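Local coordinates for protein copper-containing nitrite reductase (Thermus scotoductus, PDB 6HBE) that probably reduces nitrite to nitric oxide with electrons passed through copper centres, as a homotrimer of three-domain subunits, at residues 385-390 with 428-433. Residues are numbered along the deposited sequence; the frame is centred on the assembly and turned at random.
Sequences ERTGRH and CSIHPY. With CU (copper (II) ion), chain L.
Glu-385 OE1 is gripped from two sides of a domain boundary: Tyr-433 OH donates to its syn lone pair at 2.6 Å, and His-125, a ligand of the other type 1 copper, bonds to it through NE2. The carboxylate meets the tyrosine at the ring edge, the planes 37° apart, and a bend at chi2 (-59°) brings it there. OE2 accepts from a water that also donates to Ile-430 O. With an alanine in place of Glu-385, Tyr-433 OH and His-125 would probably lose their shared acceptor, and the water one of its two.

Beside it, the two loops close on a copper ion in the plastocyanin-like manner. His-390 ND1 and His-431 ND1 each bind it at 2.0 Å and Cys-428 SG at 2.3 Å, with Met-434 completing the site. Neither imidazole lies over the other's face, their planes 59° apart. His-390 NE2 is bonded to Asp-377 OD2, whereas His-431 NE2 makes a weak, bent bond to Thr-387 O (3.0 Å). His-431 N donates to Cys-428 SG at 3.5 Å, which probably tempers the thiolate's charge. Glu-385, bonded to His-125 and edging the His-431 ring, could offer electrons a path between the two type 1 sites.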
loop_
_atom_site.group_PDB
_atom_site.type_symbol
_atom_site.label_atom_id
_atom_site.label_comp_id
_atom_site.label_asym_id
_atom_site.label_seq_id
_atom_site.Cartn_x
_atom_site.Cartn_y
_atom_site.Cartn_z
ATOM N N GLU C 385 -1.920 -8.952 -26.998
ATOM C CA GLU C 385 -2.173 -8.042 -25.872
ATOM C C GLU C 385 -3.032 -8.641 -24.765
ATOM O O GLU C 385 -3.125 -8.056 -23.674
ATOM C CB GLU C 385 -2.806 -6.724 -26.380
ATOM C CG GLU C 385 -1.922 -5.935 -27.328
ATOM C CD GLU C 385 -0.596 -5.553 -26.718
ATOM O OE1 GLU C 385 -0.560 -5.168 -25.504
ATOM O OE2 GLU C 385 0.412 -5.614 -27.457
ATOM N N ARG C 386 -3.662 -9.789 -25.006
ATOM C CA ARG C 386 -4.413 -10.476 -23.971
ATOM C C ARG C 386 -3.587 -11.390 -23.056
ATOM O O ARG C 386 -4.120 -11.851 -22.030
ATOM C CB ARG C 386 -5.596 -11.233 -24.573
ATOM C CG ARG C 386 -6.558 -10.333 -25.326
ATOM C CD ARG C 386 -7.855 -11.041 -25.682
ATOM N NE ARG C 386 -7.591 -12.200 -26.533
ATOM C CZ ARG C 386 -8.421 -13.222 -26.706
ATOM N NH1 ARG C 386 -9.601 -13.256 -26.116
ATOM N NH2 ARG C 386 -8.080 -14.210 -27.524
ATOM N N THR C 387 -2.305 -11.610 -23.394
ATOM C CA THR C 387 -1.424 -12.524 -22.652
ATOM C C THR C 387 -0.299 -11.790 -21.954
ATOM O O THR C 387 0.117 -10.684 -22.353
ATOM C CB THR C 387 -0.804 -13.656 -23.553
ATOM O OG1 THR C 387 -0.351 -14.737 -22.738
ATOM C CG2 THR C 387 0.344 -13.177 -24.403
ATOM N N GLY C 388 0.157 -12.406 -20.872
ATOM C CA GLY C 388 1.364 -11.990 -20.159
ATOM C C GLY C 388 2.568 -12.898 -20.372
ATOM O O GLY C 388 3.556 -12.783 -19.629
ATOM N N ARG C 389 2.499 -13.809 -21.362
ATOM C CA ARG C 389 3.696 -14.422 -21.922
ATOM C C ARG C 389 4.561 -13.379 -22.601
ATOM O O ARG C 389 4.048 -12.411 -23.156
ATOM C CB ARG C 389 3.345 -15.515 -22.950
ATOM C CG ARG C 389 2.893 -16.832 -22.361
ATOM C CD ARG C 389 2.766 -17.954 -23.418
ATOM N NE ARG C 389 2.102 -17.472 -24.633
ATOM C CZ ARG C 389 0.781 -17.365 -24.847
ATOM N NH1 ARG C 389 -0.120 -17.756 -23.951
ATOM N NH2 ARG C 389 0.346 -16.877 -26.014
ATOM N N HIS C 390 5.870 -13.578 -22.545
ATOM C CA HIS C 390 6.859 -12.679 -23.141
ATOM C C HIS C 390 8.034 -13.448 -23.719
ATOM O O HIS C 390 8.349 -14.568 -23.264
ATOM C CB HIS C 390 7.454 -11.708 -22.108
ATOM C CG HIS C 390 6.432 -10.889 -21.409
ATOM N ND1 HIS C 390 5.683 -9.940 -22.067
ATOM C CD2 HIS C 390 5.991 -10.907 -20.130
ATOM C CE1 HIS C 390 4.834 -9.390 -21.212
ATOM N NE2 HIS C 390 5.003 -9.954 -20.029
ATOM N N CYS C 428 10.040 -7.299 -26.820
ATOM C CA CYS C 428 9.189 -8.479 -26.868
ATOM C C CYS C 428 8.419 -8.509 -28.186
ATOM O O CYS C 428 7.806 -7.508 -28.581
ATOM C CB CYS C 428 8.231 -8.469 -25.689
ATOM S SG CYS C 428 7.042 -9.794 -25.708
ATOM N N SER C 429 8.422 -9.655 -28.873
ATOM C CA SER C 429 7.745 -9.747 -30.179
ATOM C C SER C 429 6.224 -9.760 -30.026
ATOM O O SER C 429 5.515 -9.320 -30.929
ATOM C CB SER C 429 8.230 -10.984 -30.978
ATOM O OG SER C 429 7.839 -12.198 -30.377
ATOM N N ILE C 430 5.744 -10.194 -28.857
ATOM C CA ILE C 430 4.307 -10.230 -28.555
ATOM C C ILE C 430 3.807 -8.801 -28.306
ATOM O O ILE C 430 2.732 -8.410 -28.801
ATOM C CB ILE C 430 4.016 -11.176 -27.355
ATOM C CG1 ILE C 430 4.552 -12.591 -27.651
ATOM C CG2 ILE C 430 2.514 -11.280 -27.035
ATOM C CD1 ILE C 430 4.528 -13.564 -26.481
ATOM N N HIS C 431 4.577 -8.051 -27.518
ATOM C CA HIS C 431 4.274 -6.671 -27.108
ATOM C C HIS C 431 5.438 -5.760 -27.530
ATOM O O HIS C 431 6.343 -5.472 -26.737
ATOM C CB HIS C 431 4.074 -6.611 -25.570
ATOM C CG HIS C 431 3.195 -7.695 -25.021
ATOM N ND1 HIS C 431 3.689 -8.824 -24.390
ATOM C CD2 HIS C 431 1.848 -7.816 -25.008
ATOM C CE1 HIS C 431 2.682 -9.582 -24.005
ATOM N NE2 HIS C 431 1.555 -9.001 -24.378
ATOM N N PRO C 432 5.430 -5.283 -28.798
ATOM C CA PRO C 432 6.655 -4.650 -29.348
ATOM C C PRO C 432 7.088 -3.312 -28.729
ATOM O O PRO C 432 8.212 -2.891 -28.951
ATOM C CB PRO C 432 6.361 -4.508 -30.856
ATOM C CG PRO C 432 4.904 -4.816 -31.037
ATOM C CD PRO C 432 4.304 -5.301 -29.749
ATOM N N TYR C 433 6.195 -2.690 -27.961
ATOM C CA TYR C 433 6.472 -1.488 -27.136
ATOM C C TYR C 433 7.273 -1.780 -25.839
ATOM O O TYR C 433 7.798 -0.853 -25.226
ATOM C CB TYR C 433 5.160 -0.727 -26.818
ATOM C CG TYR C 433 4.136 -1.572 -26.108
ATOM C CD1 TYR C 433 4.138 -1.695 -24.714
ATOM C CD2 TYR C 433 3.179 -2.284 -26.823
ATOM C CE1 TYR C 433 3.203 -2.505 -24.069
ATOM C CE2 TYR C 433 2.278 -3.094 -26.197
ATOM C CZ TYR C 433 2.280 -3.206 -24.812
ATOM O OH TYR C 433 1.346 -4.046 -24.228
HETATM CU CU CU L . 5.599 -9.311 -24.016
HETATM O O HOH W 1 0.946 -6.629 -29.809
#